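Local coordinates for XC6422 protein (Xanthomonas campestris, PDB 2FUK), which probably acts as a hydrolase, being a small serine enzyme of the alpha/beta-hydrolase fold that has no lid, at residues His44-Glu49 and Phe118-Tyr123; Gly51-Lys56 and Val72-Phe77; Ile140-Gly145 and Trp158-Gly163. All coordinates share one frame; numbering follows the deposited sequence.

Following the chain from the N terminus, strand 38-43 runs out into a long loop that leads to helix 56-66. Its first part, His44-Glu49, meets the start of helix 120-132 in contact 1, which closes a loop of 68 residues. Within that loop lies contact 2, a much shorter closure around helix 56-66 that brings the end of strand 71-75 back to Gly51-Lys56. The two touch through His44, which reaches Phe75. Contact 3 follows in series, joining the chain beyond strand 136-140 to strand 158-163; it meets contact 1 where Ser119 N bonds to Ile140 O. Together the contacts tie neighbouring strand ends of one central sheet to the loops and helices leaving them.

Contact 1 of 3, residues His44-Glu49 and Phe118-Tyr123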
ATOM      1  N   HIS A  44      19.617  -5.793   1.494  1.00  5.87           N
ATOM      2  CA  HIS A  44      19.785  -4.445   2.029  1.00  6.54           C
ATOM      3  C   HIS A  44      21.070  -3.709   1.621  1.00  6.45           C
ATOM      4  O   HIS A  44      22.011  -4.307   1.093  1.00  7.44           O
ATOM      5  CB  HIS A  44      19.655  -4.484   3.566  1.00  5.91           C
ATOM      6  CG  HIS A  44      20.826  -5.098   4.269  1.00  5.79           C
ATOM      7  ND1 HIS A  44      20.752  -6.296   4.947  1.00  8.54           N
ATOM      8  CD2 HIS A  44      22.097  -4.659   4.422  1.00  4.04           C
ATOM      9  CE1 HIS A  44      21.929  -6.566   5.487  1.00  4.70           C
ATOM     10  NE2 HIS A  44      22.763  -5.588   5.182  1.00  8.84           N
ATOM     11  N   PRO A  45      21.116  -2.386   1.859  1.00  7.44           N
ATOM     12  CA  PRO A  45      22.270  -1.546   1.522  1.00  7.42           C
ATOM     13  C   PRO A  45      23.474  -1.685   2.453  1.00  9.18           C
ATOM     14  O   PRO A  45      23.421  -2.421   3.439  1.00  7.67           O
ATOM     15  CB  PRO A  45      21.669  -0.138   1.514  1.00  8.77           C
ATOM     16  CG  PRO A  45      20.638  -0.217   2.577  1.00  7.83           C
ATOM     17  CD  PRO A  45      19.978  -1.552   2.290  1.00  8.30           C
ATOM     18  N   LEU A  46      24.552  -0.964   2.141  1.00 10.44           N
ATOM     19  CA  LEU A  46      25.785  -1.052   2.925  1.00 12.98           C
ATOM     20  C   LEU A  46      25.653  -1.320   4.402  1.00 15.56           C
ATOM     21  O   LEU A  46      25.052  -0.547   5.155  1.00 14.78           O
ATOM     22  CB  LEU A  46      26.667   0.180   2.728  1.00 12.33           C
ATOM     23  CG  LEU A  46      27.827  -0.025   1.745  1.00 15.21           C
ATOM     24  CD1 LEU A  46      28.526  -1.362   1.995  1.00 14.75           C
ATOM     25  CD2 LEU A  46      27.292   0.017   0.340  1.00 17.95           C
ATOM     26  N   SER A  47      26.256  -2.435   4.802  1.00 17.00           N
ATOM     27  CA  SER A  47      26.256  -2.893   6.178  1.00 18.26           C
ATOM     28  C   SER A  47      27.028  -1.928   7.064  1.00 18.89           C
ATOM     29  O   SER A  47      26.625  -1.640   8.193  1.00 18.54           O
ATOM     30  CB  SER A  47      26.897  -4.283   6.256  1.00 18.80           C
ATOM     31  OG  SER A  47      26.245  -5.214   5.396  1.00 17.79           O
ATOM     32  N   THR A  48      28.140  -1.426   6.539  1.00 18.81           N
ATOM     33  CA  THR A  48      28.974  -0.505   7.286  1.00 20.42           C
ATOM     34  C   THR A  48      28.300   0.848   7.516  1.00 20.62           C
ATOM     35  O   THR A  48      28.800   1.657   8.297  1.00 22.62           O
ATOM     36  CB  THR A  48      30.353  -0.319   6.595  1.00 20.15           C
ATOM     37  OG1 THR A  48      30.175   0.173   5.263  1.00 22.77           O
ATOM     38  CG2 THR A  48      31.088  -1.655   6.531  1.00 21.17           C
ATOM     39  N   GLU A  49      27.174   1.093   6.840  1.00 19.89           N
ATOM     40  CA  GLU A  49      26.427   2.342   7.015  1.00 21.07           C
ATOM     41  C   GLU A  49      25.003   2.031   7.490  1.00 20.52           C
ATOM     42  O   GLU A  49      24.818   1.221   8.395  1.00 20.18           O
ATOM     43  CB  GLU A  49      26.404   3.153   5.718  1.00 22.75           C
ATOM     44  CG  GLU A  49      27.714   3.867   5.423  1.00 25.34           C
ATOM     45  CD  GLU A  49      28.882   2.928   5.429  1.00 26.47           C
ATOM     46  OE1 GLU A  49      28.819   1.929   4.689  1.00 27.56           O
ATOM     47  OE2 GLU A  49      29.869   3.175   6.170  1.00 29.43           O
ATOM     48  N   PHE A 118      18.703  -3.189  -2.860  1.00  6.21           N
ATOM     49  CA  PHE A 118      18.859  -1.745  -2.859  1.00  6.22           C
ATOM     50  C   PHE A 118      20.329  -1.386  -2.643  1.00  7.34           C
ATOM     51  O   PHE A 118      20.940  -1.810  -1.660  1.00  7.52           O
ATOM     52  CB  PHE A 118      17.983  -1.139  -1.756  1.00  6.23           C
ATOM     53  CG  PHE A 118      18.249   0.321  -1.487  1.00  6.82           C
ATOM     54  CD1 PHE A 118      18.417   1.226  -2.533  1.00  9.08           C
ATOM     55  CD2 PHE A 118      18.309   0.791  -0.177  1.00  7.27           C
ATOM     56  CE1 PHE A 118      18.643   2.576  -2.279  1.00  7.24           C
ATOM     57  CE2 PHE A 118      18.535   2.146   0.091  1.00  7.62           C
ATOM     58  CZ  PHE A 118      18.702   3.040  -0.959  1.00  7.63           C
ATOM     59  N   SER A 119      20.876  -0.618  -3.585  1.00  7.56           N
ATOM     60  CA  SER A 119      22.262  -0.140  -3.558  1.00  8.93           C
ATOM     61  C   SER A 119      23.250  -1.302  -3.407  1.00  8.41           C
ATOM     62  O   SER A 119      23.392  -2.109  -4.327  1.00  8.68           O
ATOM     63  CB  SER A 119      22.428   0.892  -2.431  1.00  9.88           C
ATOM     64  OG  SER A 119      23.457   1.826  -2.720  1.00 13.16           O
ATOM     65  N   PHE A 120      23.945  -1.390  -2.275  1.00  7.26           N
ATOM     66  CA  PHE A 120      24.877  -2.498  -2.073  1.00  7.70           C
ATOM     67  C   PHE A 120      24.141  -3.815  -2.299  1.00  7.10           C
ATOM     68  O   PHE A 120      24.703  -4.762  -2.843  1.00  7.11           O
ATOM     69  CB  PHE A 120      25.464  -2.460  -0.655  1.00  8.01           C
ATOM     70  CG  PHE A 120      26.269  -3.685  -0.289  1.00  8.43           C
ATOM     71  CD1 PHE A 120      25.722  -4.673   0.527  1.00  8.81           C
ATOM     72  CD2 PHE A 120      27.569  -3.849  -0.758  1.00  7.89           C
ATOM     73  CE1 PHE A 120      26.458  -5.810   0.875  1.00  9.21           C
ATOM     74  CE2 PHE A 120      28.314  -4.981  -0.415  1.00  8.60           C
ATOM     75  CZ  PHE A 120      27.755  -5.963   0.403  1.00  9.75           C
ATOM     76  N   GLY A 121      22.877  -3.863  -1.885  1.00  7.22           N
ATOM     77  CA  GLY A 121      22.091  -5.071  -2.054  1.00  7.56           C
ATOM     78  C   GLY A 121      21.810  -5.379  -3.515  1.00  6.82           C
ATOM     79  O   GLY A 121      21.584  -6.532  -3.881  1.00  6.85           O
ATOM     80  N   ALA A 122      21.797  -4.345  -4.347  1.00  7.09           N
ATOM     81  CA  ALA A 122      21.569  -4.534  -5.774  1.00  7.41           C
ATOM     82  C   ALA A 122      22.851  -5.098  -6.382  1.00  7.32           C
ATOM     83  O   ALA A 122      22.810  -5.919  -7.303  1.00  7.46           O
ATOM     84  CB  ALA A 122      21.205  -3.205  -6.432  1.00  6.78           C
ATOM     85  N   TYR A 123      23.991  -4.654  -5.866  1.00  8.39           N
ATOM     86  CA  TYR A 123      25.271  -5.148  -6.359  1.00  8.21           C
ATOM     87  C   TYR A 123      25.385  -6.636  -6.038  1.00  8.13           C
ATOM     88  O   TYR A 123      25.722  -7.431  -6.906  1.00  7.98           O
ATOM     89  CB  TYR A 123      26.429  -4.378  -5.709  1.00  9.33           C
ATOM     90  CG  TYR A 123      27.794  -5.022  -5.876  1.00 10.46           C
ATOM     91  CD1 TYR A 123      28.399  -5.119  -7.132  1.00 13.34           C
ATOM     92  CD2 TYR A 123      28.486  -5.517  -4.771  1.00 13.56           C
ATOM     93  CE1 TYR A 123      29.670  -5.694  -7.286  1.00 14.75           C
ATOM     94  CE2 TYR A 123      29.752  -6.092  -4.910  1.00 14.67           C
ATOM     95  CZ  TYR A 123      30.339  -6.176  -6.171  1.00 15.29           C
ATOM     96  OH  TYR A 123      31.597  -6.727  -6.310  1.00 16.20           O
TER
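The loop leaving strand 38-43 runs past the turn into helix 120-132 with Pro45 CA 4.5 Å from Phe120 CA, and His44 O sits beside the backbone of Gly121, whose lack of a side chain leaves room for this approach. The contact is made by van der Waals packing and weak C-H contacts. Pro45 lies against two groups at once: its CA touches Phe118 O at 3.5 Å, a CA-H...O contact, while ring atom CG reaches Phe118 CD2 at 3.7 Å. A chi1 of 169° sets Phe118 CG beside the carbonyl carbon, and the CD2 side of the ring meets the proline obliquely. Ser119 CB adds to the same cluster, covering one face of the Phe118 ring near the rim.

The sequence and turn fit the nucleophile elbow (Gly-X-Ser-X-Gly) of alpha/beta-hydrolases, with Ser119 as the probable nucleophile. Ser119 has a strained backbone with positive phi where strand passes into helix, and Gly121 N closes the turn on Phe118 O at 2.8 Å. In relatives of this fold two backbone amides at the corresponding places form the oxyanion hole; here Leu46 N and Phe120 N are 4.5 Å apart, consistent with that role.

Leu46 approaches Phe120 at about a right angle. Its CD1 makes an off-centre CH-pi contact, 4.2 Å from the centroid of the Phe120 ring, and Leu46 CD2 lies on Phe120 CB at 3.2 Å, a tight approach. The leucine's first torsion, -100°, is away from a staggered value, which may reflect the close fit. At the edge of the same ring, in its plane, His44 O lies 3.8 Å from Phe120 CD1, and Phe77 packs edge-to-face against the ring.

Contact 2 of 3, residues Gly51-Lys56 and Val72-Phe77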
ATOM      1  N   GLY A  51      22.520   0.059   6.567  1.00 20.32           N
ATOM      2  CA  GLY A  51      21.827  -1.072   5.973  1.00 15.71           C
ATOM      3  C   GLY A  51      21.450  -2.256   6.846  1.00 12.91           C
ATOM      4  O   GLY A  51      22.258  -2.753   7.632  1.00 14.21           O
ATOM      5  N   SER A  52      20.210  -2.708   6.684  1.00 10.53           N
ATOM      6  CA  SER A  52      19.674  -3.859   7.411  1.00  9.78           C
ATOM      7  C   SER A  52      18.325  -4.250   6.824  1.00  8.83           C
ATOM      8  O   SER A  52      17.786  -3.548   5.958  1.00  7.76           O
ATOM      9  CB  SER A  52      19.494  -3.542   8.897  1.00 11.00           C
ATOM     10  OG  SER A  52      18.359  -2.717   9.108  1.00 10.56           O
ATOM     11  N   MET A  53      17.784  -5.367   7.305  1.00  8.69           N
ATOM     12  CA  MET A  53      16.488  -5.870   6.855  1.00  9.28           C
ATOM     13  C   MET A  53      15.389  -4.863   7.187  1.00 10.04           C
ATOM     14  O   MET A  53      14.287  -4.957   6.661  1.00  9.24           O
ATOM     15  CB  MET A  53      16.148  -7.204   7.550  1.00 10.28           C
ATOM     16  CG  MET A  53      15.562  -7.024   8.975  1.00 10.10           C
ATOM     17  SD  MET A  53      14.994  -8.526   9.860  1.00 16.60           S
ATOM     18  CE  MET A  53      16.516  -9.299   9.868  1.00  4.22           C
ATOM     19  N   HIS A  54      15.690  -3.911   8.065  1.00  8.40           N
ATOM     20  CA  HIS A  54      14.708  -2.918   8.490  1.00  9.35           C
ATOM     21  C   HIS A  54      14.754  -1.582   7.753  1.00  8.93           C
ATOM     22  O   HIS A  54      13.938  -0.700   8.018  1.00  9.79           O
ATOM     23  CB  HIS A  54      14.837  -2.696  10.000  1.00 10.01           C
ATOM     24  CG  HIS A  54      14.732  -3.960  10.799  1.00 10.42           C
ATOM     25  ND1 HIS A  54      15.807  -4.521  11.456  1.00 13.69           N
ATOM     26  CD2 HIS A  54      13.683  -4.787  11.023  1.00 11.02           C
ATOM     27  CE1 HIS A  54      15.425  -5.638  12.051  1.00 11.67           C
ATOM     28  NE2 HIS A  54      14.140  -5.822  11.803  1.00 12.83           N
ATOM     29  N   ASN A  55      15.698  -1.441   6.828  1.00  8.77           N
ATOM     30  CA  ASN A  55      15.835  -0.226   6.029  1.00  9.54           C
ATOM     31  C   ASN A  55      14.475   0.060   5.376  1.00  9.34           C
ATOM     32  O   ASN A  55      13.829  -0.859   4.872  1.00  8.00           O
ATOM     33  CB  ASN A  55      16.906  -0.459   4.957  1.00  9.44           C
ATOM     34  CG  ASN A  55      17.051   0.705   4.009  1.00 10.18           C
ATOM     35  OD1 ASN A  55      17.791   1.663   4.277  1.00 13.60           O
ATOM     36  ND2 ASN A  55      16.335   0.639   2.893  1.00  9.29           N
ATOM     37  N   LYS A  56      14.047   1.325   5.386  1.00  9.88           N
ATOM     38  CA  LYS A  56      12.752   1.717   4.821  1.00  9.03           C
ATOM     39  C   LYS A  56      12.574   1.406   3.328  1.00  9.31           C
ATOM     40  O   LYS A  56      11.474   1.055   2.887  1.00  8.45           O
ATOM     41  CB  LYS A  56      12.508   3.208   5.073  1.00 11.87           C
ATOM     42  CG  LYS A  56      12.516   3.624   6.550  1.00 14.78           C
ATOM     43  CD  LYS A  56      12.512   5.158   6.673  1.00 18.80           C
ATOM     44  CE  LYS A  56      12.635   5.652   8.116  1.00 19.59           C
ATOM     45  NZ  LYS A  56      11.497   5.246   8.983  1.00 22.54           N
ATOM     46  N   VAL A  72       7.727 -12.663   0.643  1.00  7.19           N
ATOM     47  CA  VAL A  72       9.027 -12.012   0.634  1.00  7.90           C
ATOM     48  C   VAL A  72       9.931 -12.366   1.799  1.00  8.55           C
ATOM     49  O   VAL A  72       9.490 -12.464   2.939  1.00  9.33           O
ATOM     50  CB  VAL A  72       8.868 -10.475   0.568  1.00  9.22           C
ATOM     51  CG1 VAL A  72       8.075 -10.100  -0.671  1.00 10.16           C
ATOM     52  CG2 VAL A  72       8.159  -9.964   1.801  1.00 14.53           C
ATOM     53  N   VAL A  73      11.205 -12.566   1.489  1.00  6.89           N
ATOM     54  CA  VAL A  73      12.196 -12.896   2.501  1.00  6.22           C
ATOM     55  C   VAL A  73      13.226 -11.782   2.587  1.00  6.98           C
ATOM     56  O   VAL A  73      13.783 -11.367   1.572  1.00  6.31           O
ATOM     57  CB  VAL A  73      12.930 -14.213   2.158  1.00  5.93           C
ATOM     58  CG1 VAL A  73      14.025 -14.489   3.190  1.00  7.00           C
ATOM     59  CG2 VAL A  73      11.939 -15.363   2.122  1.00  8.76           C
ATOM     60  N   ARG A  74      13.451 -11.290   3.801  1.00  5.40           N
ATOM     61  CA  ARG A  74      14.449 -10.262   4.051  1.00  5.50           C
ATOM     62  C   ARG A  74      15.477 -10.911   4.968  1.00  4.77           C
ATOM     63  O   ARG A  74      15.172 -11.892   5.652  1.00  5.56           O
ATOM     64  CB  ARG A  74      13.823  -9.051   4.751  1.00  5.00           C
ATOM     65  CG  ARG A  74      12.904  -8.233   3.860  1.00  5.97           C
ATOM     66  CD  ARG A  74      12.243  -7.116   4.649  1.00  8.94           C
ATOM     67  NE  ARG A  74      11.243  -7.629   5.580  1.00  8.97           N
ATOM     68  CZ  ARG A  74      11.272  -7.461   6.902  1.00  8.55           C
ATOM     69  NH1 ARG A  74      10.304  -7.972   7.649  1.00 10.27           N
ATOM     70  NH2 ARG A  74      12.264  -6.789   7.479  1.00 10.77           N
ATOM     71  N   PHE A  75      16.695 -10.386   4.975  1.00  6.56           N
ATOM     72  CA  PHE A  75      17.719 -10.950   5.841  1.00  6.33           C
ATOM     73  C   PHE A  75      18.881  -9.989   6.014  1.00  7.25           C
ATOM     74  O   PHE A  75      19.097  -9.088   5.196  1.00  7.80           O
ATOM     75  CB  PHE A  75      18.213 -12.300   5.279  1.00  7.60           C
ATOM     76  CG  PHE A  75      19.153 -12.178   4.107  1.00  5.78           C
ATOM     77  CD1 PHE A  75      20.532 -12.230   4.295  1.00  5.95           C
ATOM     78  CD2 PHE A  75      18.659 -12.035   2.812  1.00  4.28           C
ATOM     79  CE1 PHE A  75      21.410 -12.144   3.213  1.00  5.12           C
ATOM     80  CE2 PHE A  75      19.520 -11.946   1.726  1.00  7.06           C
ATOM     81  CZ  PHE A  75      20.901 -12.002   1.923  1.00  6.56           C
ATOM     82  N   ASN A  76      19.613 -10.173   7.107  1.00  6.07           N
ATOM     83  CA  ASN A  76      20.767  -9.342   7.383  1.00  7.12           C
ATOM     84  C   ASN A  76      22.037 -10.016   6.882  1.00  6.97           C
ATOM     85  O   ASN A  76      22.270 -11.193   7.151  1.00  6.34           O
ATOM     86  CB  ASN A  76      20.894  -9.085   8.888  1.00  8.56           C
ATOM     87  CG  ASN A  76      19.926  -8.038   9.381  1.00  8.24           C
ATOM     88  OD1 ASN A  76      19.526  -7.159   8.628  1.00  8.49           O
ATOM     89  ND2 ASN A  76      19.560  -8.112  10.659  1.00  7.90           N
ATOM     90  N   PHE A  77      22.837  -9.273   6.123  1.00  7.69           N
ATOM     91  CA  PHE A  77      24.106  -9.791   5.631  1.00  8.20           C
ATOM     92  C   PHE A  77      25.004  -9.965   6.851  1.00  8.27           C
ATOM     93  O   PHE A  77      24.730  -9.408   7.917  1.00  7.83           O
ATOM     94  CB  PHE A  77      24.767  -8.795   4.671  1.00  8.82           C
ATOM     95  CG  PHE A  77      24.195  -8.803   3.279  1.00  6.88           C
ATOM     96  CD1 PHE A  77      24.171  -9.969   2.524  1.00  6.05           C
ATOM     97  CD2 PHE A  77      23.710  -7.627   2.706  1.00  8.14           C
ATOM     98  CE1 PHE A  77      23.673  -9.968   1.210  1.00  6.77           C
ATOM     99  CE2 PHE A  77      23.213  -7.614   1.402  1.00  7.95           C
ATOM    100  CZ  PHE A  77      23.195  -8.786   0.650  1.00  7.57           C
TER
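Met53 lies between Arg74 and Asn76, crossing each side chain at about a right angle, and its own backbone is gripped by both. Asn76 OD1 accepts from Met53 N at 2.8 Å, with the donor almost in line with the amide C=O. The guanidinium of Arg74 holds the other backbone polar atom of the same residue: NH2 donates to Met53 O at 2.8 Å, the oxygen lying close to the guanidinium plane, but the nitrogen stands well above the carbonyl plane instead of on a lone pair. Arg74 and Asn76 thus pin the N-H and C=O of a single loop residue.

Met53 CG lies between the backbone N and the carbonyl carbon (chi1 81°), and the chain bends again at chi3. The result is that Met53 CG passes 3.6 Å from Arg74 NH2, whereas Met53 CE turns back to 3.4 Å from Asn76 ND2. Met53 CG also lies over the centre of the His54 ring, 3.3 Å above its plane. The loop is shaped by a type I turn from Ser52 to Asn55 and by an ST turn, in which Ser52 OG accepts from His54 N at 3.1 Å.

Both side chains have second partners on strand 20-27: Arg74 NH1 forms a salt bridge with Asp27, and Asn76 ND2 bonds to Asp23. Phe75 points to the other side of the sheet, onto helix 92-107, so the contact joins the loop preceding helix 56-66 to strand 71-75, flanked by strands 20-27 and 38-43.

Contact 3 of 3, residues Ile140-Gly145 and Trp158-Gly163; sequences IAPPAG and WLVIQG
Ala141 N donates to Ile161 O at 2.9 Å in a nearly straight bond that points almost directly down the carbonyl, pairing the end of strand 136-140 with strand 158-163 in parallel. One residue earlier, Ile140 faces Ile161 across the bridge, and Ile140 CA makes a CA-H...O contact of 3.6 Å to the same Ile161 O. The two isoleucines share a conformation: chi1 is -56° in Ile140 and -62° in Ile161, and both continue extended to CD1. They project from the same face of the sheet, where helix 201-212 covers Ile161.

Beyond the bridge the path changes sharply. Ala141 adopts left-handed backbone angles, and the chain leaves the sheet through Pro142 into an inverse gamma turn centred on Pro143, with Ala144 N bonded to Pro142 O at 2.7 Å. The Pro142 ring lies obliquely across Val160, and Pro142 CD is 3.9 Å from Val160 CG1. The valine has CG1 anti to its backbone N (chi1 172°), directed at the proline, while Val160 CG2 sits 3.5 Å above the plane of the Trp158 ring, toward its rim. One branch therefore meets the loop and the other an aromatic face.

Gln162 starts extended and then folds at chi2, which brings its amide end alongside Ala141 and Pro142; the orientation of that amide is uncertain. Helix 171-178 closes over this side, with Val174 touching both Pro142 and Gln162. Gln162 also touches the probable Ser-His-Asp triad.

The one conventional hydrogen bond found across the contact is backbone to backbone, at the strand end. Past it the proline has no N-H to offer, and apolar contact with Val160 takes over as the chain departs from the sheet.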
ATOM      1  N   ILE A 140      17.476  -1.621  -7.280  1.00  5.42           N
ATOM      2  CA  ILE A 140      17.109  -0.275  -6.879  1.00  6.22           C
ATOM      3  C   ILE A 140      18.408   0.465  -6.575  1.00  6.87           C
ATOM      4  O   ILE A 140      19.138   0.100  -5.660  1.00  7.18           O
ATOM      5  CB  ILE A 140      16.212  -0.301  -5.626  1.00  6.20           C
ATOM      6  CG1 ILE A 140      14.973  -1.170  -5.897  1.00  8.07           C
ATOM      7  CG2 ILE A 140      15.810   1.119  -5.252  1.00  7.84           C
ATOM      8  CD1 ILE A 140      14.094  -1.401  -4.672  1.00  7.02           C
ATOM      9  N   ALA A 141      18.686   1.500  -7.359  1.00  7.11           N
ATOM     10  CA  ALA A 141      19.896   2.294  -7.209  1.00  6.96           C
ATOM     11  C   ALA A 141      21.169   1.451  -7.296  1.00  8.43           C
ATOM     12  O   ALA A 141      22.003   1.472  -6.383  1.00  8.74           O
ATOM     13  CB  ALA A 141      19.862   3.064  -5.894  1.00  7.23           C
ATOM     14  N   PRO A 142      21.340   0.697  -8.399  1.00  8.40           N
ATOM     15  CA  PRO A 142      22.552  -0.122  -8.524  1.00  8.58           C
ATOM     16  C   PRO A 142      23.722   0.842  -8.447  1.00 10.35           C
ATOM     17  O   PRO A 142      23.789   1.796  -9.210  1.00 10.15           O
ATOM     18  CB  PRO A 142      22.403  -0.760  -9.905  1.00  8.78           C
ATOM     19  CG  PRO A 142      21.579   0.253 -10.664  1.00  8.36           C
ATOM     20  CD  PRO A 142      20.545   0.656  -9.638  1.00  8.57           C
ATOM     21  N   PRO A 143      24.656   0.603  -7.520  1.00 11.38           N
ATOM     22  CA  PRO A 143      25.815   1.478  -7.348  1.00 11.97           C
ATOM     23  C   PRO A 143      26.876   1.463  -8.438  1.00 13.38           C
ATOM     24  O   PRO A 143      28.031   1.144  -8.170  1.00 11.99           O
ATOM     25  CB  PRO A 143      26.363   1.038  -5.994  1.00 12.12           C
ATOM     26  CG  PRO A 143      26.104  -0.429  -6.018  1.00 14.17           C
ATOM     27  CD  PRO A 143      24.684  -0.508  -6.549  1.00 11.99           C
ATOM     28  N   ALA A 144      26.491   1.810  -9.665  1.00 13.40           N
ATOM     29  CA  ALA A 144      27.455   1.858 -10.758  1.00 15.08           C
ATOM     30  C   ALA A 144      28.458   2.957 -10.434  1.00 17.15           C
ATOM     31  O   ALA A 144      28.114   3.975  -9.819  1.00 17.59           O
ATOM     32  CB  ALA A 144      26.756   2.159 -12.068  1.00 13.73           C
ATOM     33  N   GLY A 145      29.700   2.748 -10.847  1.00 18.71           N
ATOM     34  CA  GLY A 145      30.729   3.730 -10.572  1.00 21.79           C
ATOM     35  C   GLY A 145      31.523   3.421  -9.313  1.00 23.00           C
ATOM     36  O   GLY A 145      32.616   3.963  -9.135  1.00 25.37           O
ATOM     37  N   TRP A 158      14.556  -8.130 -15.994  1.00  7.43           N
ATOM     38  CA  TRP A 158      15.328  -7.333 -15.053  1.00  7.56           C
ATOM     39  C   TRP A 158      14.827  -5.892 -15.038  1.00  8.05           C
ATOM     40  O   TRP A 158      14.679  -5.259 -16.088  1.00  8.49           O
ATOM     41  CB  TRP A 158      16.805  -7.406 -15.459  1.00  7.18           C
ATOM     42  CG  TRP A 158      17.770  -6.593 -14.643  1.00  8.10           C
ATOM     43  CD1 TRP A 158      17.617  -6.170 -13.352  1.00  7.51           C
ATOM     44  CD2 TRP A 158      19.059  -6.135 -15.067  1.00  9.12           C
ATOM     45  NE1 TRP A 158      18.735  -5.469 -12.948  1.00  8.82           N
ATOM     46  CE2 TRP A 158      19.634  -5.436 -13.982  1.00  9.37           C
ATOM     47  CE3 TRP A 158      19.787  -6.252 -16.261  1.00  9.51           C
ATOM     48  CZ2 TRP A 158      20.904  -4.849 -14.056  1.00 10.01           C
ATOM     49  CZ3 TRP A 158      21.049  -5.669 -16.335  1.00 10.13           C
ATOM     50  CH2 TRP A 158      21.593  -4.976 -15.239  1.00 10.91           C
ATOM     51  N   LEU A 159      14.558  -5.386 -13.838  1.00  7.12           N
ATOM     52  CA  LEU A 159      14.056  -4.031 -13.657  1.00  6.76           C
ATOM     53  C   LEU A 159      15.015  -3.185 -12.828  1.00  5.56           C
ATOM     54  O   LEU A 159      15.478  -3.622 -11.774  1.00  8.23           O
ATOM     55  CB  LEU A 159      12.694  -4.069 -12.960  1.00  6.87           C
ATOM     56  CG  LEU A 159      12.086  -2.746 -12.487  1.00  7.82           C
ATOM     57  CD1 LEU A 159      11.727  -1.871 -13.676  1.00 10.11           C
ATOM     58  CD2 LEU A 159      10.844  -3.039 -11.655  1.00  9.28           C
ATOM     59  N   VAL A 160      15.306  -1.982 -13.315  1.00  6.37           N
ATOM     60  CA  VAL A 160      16.184  -1.052 -12.616  1.00  6.21           C
ATOM     61  C   VAL A 160      15.407   0.225 -12.302  1.00  7.53           C
ATOM     62  O   VAL A 160      14.740   0.787 -13.175  1.00  6.69           O
ATOM     63  CB  VAL A 160      17.421  -0.675 -13.468  1.00  6.84           C
ATOM     64  CG1 VAL A 160      18.207   0.440 -12.774  1.00  9.18           C
ATOM     65  CG2 VAL A 160      18.310  -1.888 -13.665  1.00  6.33           C
ATOM     66  N   ILE A 161      15.479   0.665 -11.051  1.00  6.66           N
ATOM     67  CA  ILE A 161      14.816   1.887 -10.617  1.00  7.54           C
ATOM     68  C   ILE A 161      15.888   2.807 -10.049  1.00  7.65           C
ATOM     69  O   ILE A 161      16.648   2.419  -9.159  1.00  7.87           O
ATOM     70  CB  ILE A 161      13.751   1.593  -9.546  1.00  7.39           C
ATOM     71  CG1 ILE A 161      12.674   0.692 -10.155  1.00  9.94           C
ATOM     72  CG2 ILE A 161      13.152   2.896  -9.026  1.00  8.24           C
ATOM     73  CD1 ILE A 161      11.680   0.160  -9.164  1.00 11.23           C
ATOM     74  N   GLN A 162      15.953   4.026 -10.571  1.00  6.85           N
ATOM     75  CA  GLN A 162      16.965   4.971 -10.130  1.00  8.06           C
ATOM     76  C   GLN A 162      16.444   6.368  -9.829  1.00  9.10           C
ATOM     77  O   GLN A 162      15.730   6.956 -10.635  1.00 10.17           O
ATOM     78  CB  GLN A 162      18.054   5.070 -11.204  1.00  8.17           C
ATOM     79  CG  GLN A 162      19.129   6.114 -10.916  1.00  8.50           C
ATOM     80  CD  GLN A 162      19.967   5.743  -9.713  1.00  8.65           C
ATOM     81  OE1 GLN A 162      20.245   6.575  -8.845  1.00 10.67           O
ATOM     82  NE2 GLN A 162      20.385   4.492  -9.661  1.00  5.50           N
ATOM     83  N   GLY A 163      16.812   6.902  -8.667  1.00  9.71           N
ATOM     84  CA  GLY A 163      16.402   8.255  -8.334  1.00  9.55           C
ATOM     85  C   GLY A 163      17.304   9.192  -9.113  1.00 10.81           C
ATOM     86  O   GLY A 163      18.522   9.042  -9.085  1.00 10.36           O
TER